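Local atomic coordinates of endoglucanase (Clostridium thermocellum, PDB entry 2E0P), a protein that probably hydrolyses beta-1,4-linked glucans, cellulose and xyloglucan among them, the residues here coming from the family 44 glycoside hydrolase part of a larger multidomain cellulase. Residues A40-G45 and L388-G393; G44-T49 and D184-L189; D281-P286 and A356-D361. All blocks are in the same frame, centred on the assembly; numbering follows the deposited sequence.

Contact 1. Residues A40-G45 and L388-G393; sequences AKRFGG and LATFWG. With BGC (beta-D-glucopyranose), chain B.
Arg42 lies across Thr390 and runs on toward the ring of Trp392, inside the eight-stranded alpha/beta barrel. CB of Arg42 starts against the threonine, 3.9 Å from CG2 of Thr390. With CG anti to the backbone N (chi1 166°) and the chain extended as far as NE, the next methylene that touches is CD of Arg42, 3.6 Å from OG1 of Thr390. At the tip, NH1 of Arg42 comes to 4.1 Å from CZ3 of Trp392, the guanidinium steeply inclined to the indole by 70°. The far rim of the indole meets the loop at Gly44 and Gly45: Gly44 O lies in the ring plane at the edge, 3.8 Å from CZ3 of Trp392. One face of the same ring carries the glucose, C5 of the chain B sugar resting 3.7 Å above the plane toward the rim. Further back, CB of Ala40 packs on CD1 of Leu388 at 4.2 Å. No hydrogen bond joins the two segments. Thr390 OG1 turns to Thr358 O, while Arg42 NH1 binds Asn31 and forms a salt bridge with Glu359, which implies that van der Waals packing makes this contact and that neighbouring strands and loops fix its polar ends.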
loop_
_atom_site.group_PDB
_atom_site.type_symbol
_atom_site.label_atom_id
_atom_site.label_comp_id
_atom_site.label_asym_id
_atom_site.label_seq_id
_atom_site.Cartn_x
_atom_site.Cartn_y
_atom_site.Cartn_z
ATOM N N ALA A 40 3.448 8.528 -1.915
ATOM C CA ALA A 40 3.820 7.933 -0.637
ATOM C C ALA A 40 4.948 6.960 -0.920
ATOM O O ALA A 40 4.986 6.346 -1.989
ATOM C CB ALA A 40 2.632 7.193 -0.010
ATOM N N LYS A 41 5.883 6.855 0.017
ATOM C CA LYS A 41 7.001 5.929 -0.100
ATOM C C LYS A 41 7.117 5.127 1.189
ATOM O O LYS A 41 7.152 5.690 2.286
ATOM C CB LYS A 41 8.331 6.667 -0.349
ATOM C CG LYS A 41 8.546 7.158 -1.783
ATOM C CD LYS A 41 8.476 6.036 -2.834
ATOM C CE LYS A 41 9.487 4.900 -2.588
ATOM N NZ LYS A 41 10.908 5.350 -2.666
ATOM N N ARG A 42 7.168 3.808 1.043
ATOM C CA ARG A 42 7.299 2.917 2.191
ATOM C C ARG A 42 8.639 2.217 2.203
ATOM O O ARG A 42 9.054 1.631 1.198
ATOM C CB ARG A 42 6.200 1.844 2.167
ATOM C CG ARG A 42 6.437 0.656 3.122
ATOM C CD ARG A 42 5.184 -0.244 3.156
ATOM N NE ARG A 42 5.236 -1.365 4.102
ATOM C CZ ARG A 42 5.684 -2.590 3.828
ATOM N NH1 ARG A 42 6.154 -2.891 2.624
ATOM N NH2 ARG A 42 5.595 -3.551 4.748
ATOM N N PHE A 43 9.314 2.299 3.348
ATOM C CA PHE A 43 10.583 1.614 3.586
ATOM C C PHE A 43 10.087 0.409 4.380
ATOM O O PHE A 43 9.810 0.524 5.581
ATOM C CB PHE A 43 11.504 2.474 4.462
ATOM C CG PHE A 43 12.744 1.752 4.940
ATOM C CD1 PHE A 43 13.740 1.374 4.042
ATOM C CD2 PHE A 43 12.907 1.448 6.292
ATOM C CE1 PHE A 43 14.893 0.694 4.487
ATOM C CE2 PHE A 43 14.049 0.773 6.748
ATOM C CZ PHE A 43 15.045 0.396 5.842
ATOM N N GLY A 44 9.952 -0.729 3.704
ATOM C CA GLY A 44 9.432 -1.910 4.365
ATOM C C GLY A 44 9.781 -3.191 3.649
ATOM O O GLY A 44 10.622 -3.202 2.760
ATOM N N GLY A 45 9.127 -4.281 4.039
ATOM C CA GLY A 45 9.425 -5.549 3.416
ATOM C C GLY A 45 10.394 -6.373 4.238
ATOM O O GLY A 45 10.887 -5.937 5.284
ATOM N N LEU A 388 -3.797 4.846 2.577
ATOM C CA LEU A 388 -2.477 4.829 1.977
ATOM C C LEU A 388 -2.266 3.496 1.288
ATOM O O LEU A 388 -2.769 2.464 1.743
ATOM C CB LEU A 388 -1.416 5.048 3.077
ATOM C CG LEU A 388 0.060 5.021 2.646
ATOM C CD1 LEU A 388 0.874 5.935 3.557
ATOM C CD2 LEU A 388 0.607 3.582 2.683
ATOM N N ALA A 389 -1.565 3.512 0.164
ATOM C CA ALA A 389 -1.282 2.260 -0.523
ATOM C C ALA A 389 0.061 2.387 -1.197
ATOM O O ALA A 389 0.417 3.461 -1.692
ATOM C CB ALA A 389 -2.368 1.938 -1.548
ATOM N N THR A 390 0.812 1.294 -1.196
ATOM C CA THR A 390 2.131 1.280 -1.812
ATOM C C THR A 390 2.351 -0.003 -2.603
ATOM O O THR A 390 2.405 -1.104 -2.058
ATOM C CB THR A 390 3.270 1.481 -0.751
ATOM O OG1 THR A 390 2.983 0.726 0.435
ATOM C CG2 THR A 390 3.385 2.966 -0.366
ATOM N N PHE A 391 2.454 0.156 -3.916
ATOM C CA PHE A 391 2.677 -0.962 -4.813
ATOM C C PHE A 391 4.039 -1.606 -4.524
ATOM O O PHE A 391 4.995 -0.903 -4.160
ATOM C CB PHE A 391 2.648 -0.433 -6.256
ATOM C CG PHE A 391 3.115 -1.422 -7.284
ATOM C CD1 PHE A 391 2.322 -2.514 -7.631
ATOM C CD2 PHE A 391 4.340 -1.251 -7.924
ATOM C CE1 PHE A 391 2.745 -3.418 -8.602
ATOM C CE2 PHE A 391 4.768 -2.159 -8.903
ATOM C CZ PHE A 391 3.964 -3.240 -9.236
ATOM N N TRP A 392 4.120 -2.931 -4.653
ATOM C CA TRP A 392 5.394 -3.627 -4.488
ATOM C C TRP A 392 5.785 -4.174 -5.858
ATOM O O TRP A 392 5.111 -5.054 -6.412
ATOM C CB TRP A 392 5.302 -4.781 -3.483
ATOM C CG TRP A 392 6.648 -5.448 -3.262
ATOM C CD1 TRP A 392 7.240 -6.400 -4.046
ATOM C CD2 TRP A 392 7.593 -5.129 -2.234
ATOM N NE1 TRP A 392 8.505 -6.691 -3.566
ATOM C CE2 TRP A 392 8.742 -5.921 -2.457
ATOM C CE3 TRP A 392 7.577 -4.247 -1.141
ATOM C CZ2 TRP A 392 9.873 -5.855 -1.625
ATOM C CZ3 TRP A 392 8.696 -4.182 -0.314
ATOM C CH2 TRP A 392 9.830 -4.983 -0.563
ATOM N N GLY A 393 6.877 -3.648 -6.402
ATOM C CA GLY A 393 7.335 -4.074 -7.714
ATOM C C GLY A 393 8.343 -3.070 -8.235
ATOM O O GLY A 393 8.344 -1.921 -7.779
HETATM C C2 BGC B . 6.914 -8.606 1.225
HETATM C C3 BGC B . 8.328 -8.655 0.629
HETATM C C4 BGC B . 8.353 -9.594 -0.581
HETATM C C5 BGC B . 7.113 -9.294 -1.393
HETATM C C6 BGC B . 7.144 -10.204 -2.622
HETATM C C1 BGC B . 6.088 -9.824 0.810
HETATM O O1 BGC B . 6.538 -11.132 1.179
HETATM O O2 BGC B . 6.866 -8.390 2.639
HETATM O O3 BGC B . 9.378 -8.856 1.576
HETATM O O4 BGC B . 9.500 -9.545 -1.457
HETATM O O5 BGC B . 5.949 -9.664 -0.618
HETATM O O6 BGC B . 6.107 -9.844 -3.537
#

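Contact 2. Residues G44-T49 and D184-L189; sequences GGNRTT and DNEPAL. With BGC (beta-D-glucopyranose), chain B; BGC (beta-D-glucopyranose), chain C; BGC (beta-D-glucopyranose), chain D.
Asn185 points toward Gly45, with CG anti to its backbone N (chi1 179°), and lays its amide against the main chain there: CG of Asn185 is 3.6 Å from CA of Gly45. Asp184 and Thr49 make the firm polar link beside it. Thr49 OG1 donates to Asp184 OD1 over 2.7 Å, arriving on the syn side of the carboxylate and 22° out of its plane. The anti side of the same oxygen takes the backbone N of Asn185, so one oxygen links the 44-49 loop to its own segment; Trp190 NE1 adds a further bond to it. The amides of Ala111 and Ala112 hold OD2 of Asp184. Both segments are loops that follow barrel strands, 41-43 and 180-183, and together they line the binding cleft of this glycoside hydrolase. Along the cleft, Asn46 N reaches O3 of the chain B glucose at 2.8 Å, and Arg47 N reaches O6 of the chain C glucose at 2.9 Å. Arg47 NE bonds in the guanidinium plane to O2 of the chain D glucose at 2.8 Å. From the other loop, Glu186 OE1 accepts from O1 of the chain B sugar at 3.1 Å.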
loop_
_atom_site.group_PDB
_atom_site.type_symbol
_atom_site.label_atom_id
_atom_site.label_comp_id
_atom_site.label_asym_id
_atom_site.label_seq_id
_atom_site.Cartn_x
_atom_site.Cartn_y
_atom_site.Cartn_z
ATOM N N GLY A 44 9.952 -0.729 3.704
ATOM C CA GLY A 44 9.432 -1.910 4.365
ATOM C C GLY A 44 9.781 -3.191 3.649
ATOM O O GLY A 44 10.622 -3.202 2.760
ATOM N N GLY A 45 9.127 -4.281 4.039
ATOM C CA GLY A 45 9.425 -5.549 3.416
ATOM C C GLY A 45 10.394 -6.373 4.238
ATOM O O GLY A 45 10.887 -5.937 5.284
ATOM N N ASN A 46 10.699 -7.562 3.737
ATOM C CA ASN A 46 11.549 -8.496 4.458
ATOM C C ASN A 46 12.857 -7.964 5.013
ATOM O O ASN A 46 13.200 -8.252 6.158
ATOM C CB ASN A 46 11.825 -9.727 3.583
ATOM C CG ASN A 46 10.571 -10.550 3.333
ATOM O OD1 ASN A 46 9.541 -10.335 3.977
ATOM N ND2 ASN A 46 10.654 -11.501 2.405
ATOM N N ARG A 47 13.577 -7.180 4.221
ATOM C CA ARG A 47 14.867 -6.662 4.659
ATOM C C ARG A 47 14.822 -5.700 5.840
ATOM O O ARG A 47 15.841 -5.494 6.500
ATOM C CB ARG A 47 15.585 -5.974 3.491
ATOM C CG ARG A 47 16.450 -6.915 2.658
ATOM C CD ARG A 47 17.748 -7.247 3.384
ATOM N NE ARG A 47 18.644 -8.034 2.532
ATOM C CZ ARG A 47 19.935 -8.230 2.787
ATOM N NH1 ARG A 47 20.494 -7.700 3.870
ATOM N NH2 ARG A 47 20.669 -8.955 1.955
ATOM N N THR A 48 13.659 -5.121 6.113
ATOM C CA THR A 48 13.568 -4.156 7.195
ATOM C C THR A 48 13.412 -4.739 8.598
ATOM O O THR A 48 13.649 -4.047 9.577
ATOM C CB THR A 48 12.441 -3.118 6.922
ATOM O OG1 THR A 48 11.158 -3.755 6.978
ATOM C CG2 THR A 48 12.629 -2.483 5.537
ATOM N N THR A 49 13.046 -6.012 8.706
ATOM C CA THR A 49 12.863 -6.624 10.022
ATOM C C THR A 49 14.140 -6.634 10.863
ATOM O O THR A 49 14.103 -6.326 12.064
ATOM C CB THR A 49 12.330 -8.067 9.862
ATOM O OG1 THR A 49 11.030 -8.006 9.264
ATOM C CG2 THR A 49 12.247 -8.792 11.205
ATOM N N ASP A 184 7.152 -3.313 12.219
ATOM C CA ASP A 184 7.815 -4.380 11.497
ATOM C C ASP A 184 7.097 -4.769 10.199
ATOM O O ASP A 184 6.428 -3.935 9.567
ATOM C CB ASP A 184 8.009 -5.587 12.450
ATOM C CG ASP A 184 9.250 -6.421 12.126
ATOM O OD1 ASP A 184 9.235 -7.137 11.104
ATOM O OD2 ASP A 184 10.243 -6.363 12.896
ATOM N N ASN A 185 7.243 -6.030 9.812
ATOM C CA ASN A 185 6.712 -6.532 8.547
ATOM C C ASN A 185 6.298 -7.996 8.654
ATOM O O ASN A 185 7.059 -8.819 9.152
ATOM C CB ASN A 185 7.825 -6.413 7.490
ATOM C CG ASN A 185 7.411 -6.926 6.117
ATOM O OD1 ASN A 185 7.865 -7.993 5.643
ATOM N ND2 ASN A 185 6.557 -6.173 5.461
ATOM N N GLU A 186 5.089 -8.309 8.193
ATOM C CA GLU A 186 4.606 -9.693 8.153
ATOM C C GLU A 186 4.999 -10.561 9.341
ATOM O O GLU A 186 5.699 -11.571 9.197
ATOM C CB GLU A 186 5.080 -10.328 6.839
ATOM C CG GLU A 186 4.592 -9.514 5.630
ATOM C CD GLU A 186 4.857 -10.160 4.279
ATOM O OE1 GLU A 186 5.673 -11.108 4.186
ATOM O OE2 GLU A 186 4.239 -9.696 3.288
ATOM N N PRO A 187 4.516 -10.199 10.532
ATOM C CA PRO A 187 4.831 -10.952 11.748
ATOM C C PRO A 187 4.474 -12.432 11.708
ATOM O O PRO A 187 5.193 -13.252 12.278
ATOM C CB PRO A 187 4.080 -10.180 12.842
ATOM C CG PRO A 187 2.922 -9.539 12.078
ATOM C CD PRO A 187 3.603 -9.079 10.819
ATOM N N ALA A 188 3.391 -12.793 11.026
ATOM C CA ALA A 188 3.019 -14.206 10.982
ATOM C C ALA A 188 4.000 -15.003 10.122
ATOM O O ALA A 188 3.980 -16.247 10.116
ATOM C CB ALA A 188 1.602 -14.375 10.473
ATOM N N LEU A 189 4.853 -14.298 9.383
ATOM C CA LEU A 189 5.872 -14.975 8.590
ATOM C C LEU A 189 7.275 -14.810 9.196
ATOM O O LEU A 189 8.252 -15.217 8.586
ATOM C CB LEU A 189 5.884 -14.486 7.127
ATOM C CG LEU A 189 4.639 -14.834 6.304
ATOM C CD1 LEU A 189 4.882 -14.502 4.832
ATOM C CD2 LEU A 189 4.329 -16.320 6.465
HETATM C C2 BGC B . 6.914 -8.606 1.225
HETATM C C3 BGC B . 8.328 -8.655 0.629
HETATM C C4 BGC B . 8.353 -9.594 -0.581
HETATM C C5 BGC B . 7.113 -9.294 -1.393
HETATM C C6 BGC B . 7.144 -10.204 -2.622
HETATM C C1 BGC B . 6.088 -9.824 0.810
HETATM O O1 BGC B . 6.538 -11.132 1.179
HETATM O O2 BGC B . 6.866 -8.390 2.639
HETATM O O3 BGC B . 9.378 -8.856 1.576
HETATM O O4 BGC B . 9.500 -9.545 -1.457
HETATM O O5 BGC B . 5.949 -9.664 -0.618
HETATM O O6 BGC B . 6.107 -9.844 -3.537
HETATM C C2 BGC C . 11.565 -10.370 -2.353
HETATM C C3 BGC C . 12.984 -10.789 -1.966
HETATM C C4 BGC C . 13.770 -9.590 -1.432
HETATM C C5 BGC C . 12.955 -9.015 -0.280
HETATM C C6 BGC C . 13.697 -7.799 0.281
HETATM C C1 BGC C . 10.866 -9.821 -1.104
HETATM O O2 BGC C . 10.843 -11.496 -2.858
HETATM O O3 BGC C . 13.644 -11.364 -3.096
HETATM O O4 BGC C . 15.056 -10.022 -0.953
HETATM O O5 BGC C . 11.589 -8.686 -0.595
HETATM O O6 BGC C . 12.947 -7.245 1.365
HETATM C C2 BGC D . 17.433 -10.028 -0.764
HETATM C C3 BGC D . 18.738 -9.474 -1.339
HETATM C C4 BGC D . 18.804 -9.833 -2.829
HETATM C C5 BGC D . 17.551 -9.336 -3.537
HETATM C C6 BGC D . 17.534 -9.825 -4.988
HETATM C C1 BGC D . 16.242 -9.469 -1.544
HETATM O O2 BGC D . 17.297 -9.619 0.601
HETATM O O3 BGC D . 19.839 -10.027 -0.614
HETATM O O4 BGC D . 19.949 -9.353 -3.553
HETATM O O5 BGC D . 16.364 -9.861 -2.920
HETATM O O6 BGC D . 17.531 -11.254 -5.033
HETATM O O HOH W 1 7.434 -3.214 6.754
HETATM O O HOH W 2 8.030 -12.046 5.342
HETATM O O HOH W 3 9.849 -9.434 7.298
#

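Contact 3. Residues D281-P286 and A356-D361; sequences DVHWYP and AITEYD. With BGC (beta-D-glucopyranose), chain B.
Two adjacent parallel strands of the alpha/beta barrel, 279-284 and 354-360, meet here and carry one wall of the sugar site at their C-terminal ends. Val282 N bonds to Ala356 O at 3.1 Å and Thr358 N returns to Val282 O. The second strand is then irregular at Thr358 and turns a corner at Glu359: Trp284 N takes Glu359 O at 2.9 Å, while Thr358 O turns out of the pairing to Thr390 OG1 and Asn31 ND2. Glu359 and His283 point to the same face, toward the barrel interior. Glu359 CG is anti to its carbonyl carbon (chi1 -78°), and the chain runs straight on across the imidazole. CB of Glu359 sits over the ring face in a CH-pi contact, 3.7 Å from the His283 centroid, and the carboxylate stacks nearly parallel to the ring, its plane 22° away and offset toward the rim. Tyr285 meets the carboxylate with Glu359 OE1 in the plane of its ring, at the edge. Tyr285 OH donates to Glu359 OE1 at 2.7 Å, on the anti side, the phenol ring turned 71° from the carboxylate. OE1 also lies close to C2 of the chain B glucose, and OE2 of Glu359 accepts from O2 of that sugar at 2.9 Å. Tyr360 CA lies 4.0 Å above the plane of the Tyr285 ring. On the outer face, CG2 of Val282 packs against CD1 of Ile357 at 3.6 Å. Buried Trp284 O has no hydrogen-bonding partner in the model. Strand 226-232 flanks the pair beside Asp281 and His283, strand 388-391 flanks it beyond Ala356 and Ile357, and outside the barrel Tyr360 reaches helix 368-383, its ring edge-to-face with Phe381 and its hydroxyl bonded to Gln374.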
loop_
_atom_site.group_PDB
_atom_site.type_symbol
_atom_site.label_atom_id
_atom_site.label_comp_id
_atom_site.label_asym_id
_atom_site.label_seq_id
_atom_site.Cartn_x
_atom_site.Cartn_y
_atom_site.Cartn_z
ATOM N N ASP A 281 -2.952 -1.994 8.723
ATOM C CA ASP A 281 -2.049 -2.208 7.600
ATOM C C ASP A 281 -1.977 -3.668 7.168
ATOM O O ASP A 281 -1.615 -4.530 7.967
ATOM C CB ASP A 281 -0.686 -1.678 8.088
ATOM C CG ASP A 281 0.462 -1.909 7.121
ATOM O OD1 ASP A 281 0.347 -2.713 6.170
ATOM O OD2 ASP A 281 1.527 -1.273 7.347
ATOM N N VAL A 282 -2.339 -3.941 5.913
ATOM C CA VAL A 282 -2.276 -5.309 5.385
ATOM C C VAL A 282 -1.649 -5.346 3.989
ATOM O O VAL A 282 -1.576 -4.328 3.294
ATOM C CB VAL A 282 -3.682 -5.976 5.284
ATOM C CG1 VAL A 282 -4.316 -6.043 6.664
ATOM C CG2 VAL A 282 -4.595 -5.210 4.300
ATOM N N HIS A 283 -1.185 -6.529 3.599
ATOM C CA HIS A 283 -0.615 -6.746 2.274
ATOM C C HIS A 283 -1.653 -7.584 1.517
ATOM O O HIS A 283 -2.219 -8.529 2.073
ATOM C CB HIS A 283 0.691 -7.536 2.360
ATOM C CG HIS A 283 1.797 -6.827 3.086
ATOM N ND1 HIS A 283 1.724 -5.506 3.483
ATOM C CD2 HIS A 283 3.016 -7.270 3.471
ATOM C CE1 HIS A 283 2.856 -5.168 4.082
ATOM N NE2 HIS A 283 3.655 -6.220 4.085
ATOM N N TRP A 284 -1.888 -7.250 0.253
ATOM C CA TRP A 284 -2.865 -7.972 -0.547
ATOM C C TRP A 284 -2.334 -8.316 -1.930
ATOM O O TRP A 284 -2.356 -7.485 -2.841
ATOM C CB TRP A 284 -4.155 -7.138 -0.682
ATOM C CG TRP A 284 -5.267 -7.797 -1.489
ATOM C CD1 TRP A 284 -5.599 -7.541 -2.792
ATOM C CD2 TRP A 284 -6.189 -8.800 -1.033
ATOM N NE1 TRP A 284 -6.674 -8.319 -3.175
ATOM C CE2 TRP A 284 -7.055 -9.101 -2.117
ATOM C CE3 TRP A 284 -6.371 -9.471 0.185
ATOM C CZ2 TRP A 284 -8.087 -10.045 -2.017
ATOM C CZ3 TRP A 284 -7.405 -10.415 0.283
ATOM C CH2 TRP A 284 -8.246 -10.689 -0.815
ATOM N N TYR A 285 -1.819 -9.529 -2.069
ATOM C CA TYR A 285 -1.355 -10.007 -3.371
ATOM C C TYR A 285 -2.499 -10.902 -3.813
ATOM O O TYR A 285 -2.753 -11.937 -3.202
ATOM C CB TYR A 285 -0.065 -10.805 -3.214
ATOM C CG TYR A 285 1.121 -9.919 -2.916
ATOM C CD1 TYR A 285 1.732 -9.191 -3.935
ATOM C CD2 TYR A 285 1.635 -9.815 -1.625
ATOM C CE1 TYR A 285 2.836 -8.382 -3.680
ATOM C CE2 TYR A 285 2.751 -9.005 -1.356
ATOM C CZ TYR A 285 3.342 -8.299 -2.392
ATOM O OH TYR A 285 4.474 -7.538 -2.168
ATOM N N PRO A 286 -3.226 -10.500 -4.866
ATOM C CA PRO A 286 -4.359 -11.293 -5.350
ATOM C C PRO A 286 -4.067 -12.780 -5.522
ATOM O O PRO A 286 -3.033 -13.150 -6.074
ATOM C CB PRO A 286 -4.689 -10.653 -6.702
ATOM C CG PRO A 286 -4.236 -9.268 -6.564
ATOM C CD PRO A 286 -2.974 -9.338 -5.742
ATOM N N ALA A 356 -4.769 0.785 5.234
ATOM C CA ALA A 356 -3.719 0.909 4.227
ATOM C C ALA A 356 -3.353 -0.450 3.649
ATOM O O ALA A 356 -3.365 -1.458 4.369
ATOM C CB ALA A 356 -2.473 1.567 4.832
ATOM N N ILE A 357 -3.058 -0.476 2.347
ATOM C CA ILE A 357 -2.640 -1.705 1.664
ATOM C C ILE A 357 -1.194 -1.379 1.321
ATOM O O ILE A 357 -0.908 -0.754 0.295
ATOM C CB ILE A 357 -3.437 -1.954 0.369
ATOM C CG1 ILE A 357 -4.939 -1.838 0.648
ATOM C CG2 ILE A 357 -3.083 -3.334 -0.193
ATOM C CD1 ILE A 357 -5.457 -2.796 1.742
ATOM N N THR A 358 -0.283 -1.789 2.198
ATOM C CA THR A 358 1.117 -1.433 2.026
ATOM C C THR A 358 1.958 -2.254 1.067
ATOM O O THR A 358 3.120 -1.929 0.827
ATOM C CB THR A 358 1.813 -1.331 3.383
ATOM O OG1 THR A 358 1.690 -2.575 4.072
ATOM C CG2 THR A 358 1.185 -0.217 4.210
ATOM N N GLU A 359 1.390 -3.340 0.558
ATOM C CA GLU A 359 2.038 -4.134 -0.490
ATOM C C GLU A 359 0.917 -4.768 -1.305
ATOM O O GLU A 359 -0.068 -5.249 -0.739
ATOM C CB GLU A 359 2.933 -5.254 0.063
ATOM C CG GLU A 359 4.292 -4.782 0.575
ATOM C CD GLU A 359 5.170 -5.936 1.023
ATOM O OE1 GLU A 359 5.052 -7.027 0.426
ATOM O OE2 GLU A 359 5.985 -5.749 1.956
ATOM N N TYR A 360 1.064 -4.748 -2.629
ATOM C CA TYR A 360 0.104 -5.378 -3.536
ATOM C C TYR A 360 0.723 -5.363 -4.924
ATOM O O TYR A 360 1.656 -4.591 -5.194
ATOM C CB TYR A 360 -1.249 -4.646 -3.544
ATOM C CG TYR A 360 -1.207 -3.266 -4.170
ATOM C CD1 TYR A 360 -1.406 -3.105 -5.543
ATOM C CD2 TYR A 360 -0.928 -2.135 -3.401
ATOM C CE1 TYR A 360 -1.317 -1.851 -6.140
ATOM C CE2 TYR A 360 -0.844 -0.860 -3.986
ATOM C CZ TYR A 360 -1.035 -0.734 -5.361
ATOM O OH TYR A 360 -0.921 0.499 -5.973
ATOM N N ASP A 361 0.223 -6.238 -5.790
ATOM C CA ASP A 361 0.703 -6.332 -7.168
ATOM C C ASP A 361 -0.293 -7.221 -7.902
ATOM O O ASP A 361 -0.488 -8.374 -7.525
ATOM C CB ASP A 361 2.117 -6.948 -7.189
ATOM C CG ASP A 361 2.648 -7.202 -8.601
ATOM O OD1 ASP A 361 2.109 -6.650 -9.581
ATOM O OD2 ASP A 361 3.638 -7.957 -8.719
HETATM C C2 BGC B . 6.914 -8.606 1.225
HETATM C C3 BGC B . 8.328 -8.655 0.629
HETATM C C4 BGC B . 8.353 -9.594 -0.581
HETATM C C5 BGC B . 7.113 -9.294 -1.393
HETATM C C6 BGC B . 7.144 -10.204 -2.622
HETATM C C1 BGC B . 6.088 -9.824 0.810
HETATM O O1 BGC B . 6.538 -11.132 1.179
HETATM O O2 BGC B . 6.866 -8.390 2.639
HETATM O O3 BGC B . 9.378 -8.856 1.576
HETATM O O4 BGC B . 9.500 -9.545 -1.457
HETATM O O5 BGC B . 5.949 -9.664 -0.618
HETATM O O6 BGC B . 6.107 -9.844 -3.537
#

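All three contacts converge on the chain B glucose, at the end of a beta-1,4-linked run through the chain C and chain D sugars. Contacts 1 and 3, with centres about 9 Å apart, meet where Trp392 CB lies 3.2 Å from Tyr285 OH, and they share the sheet through the neighbouring strands 388-391 and 354-360. Contact 2 starts from the same glycines that end the first segment of contact 1. Across the sugar, Glu186 OE2 of contact 2 comes within 4.0 Å of Glu359 OE1 of contact 3. Glu186 follows the fourth barrel strand and Glu359 lies at the end of the seventh, consistent with the paired carboxylates of retaining glycosidases of this fold.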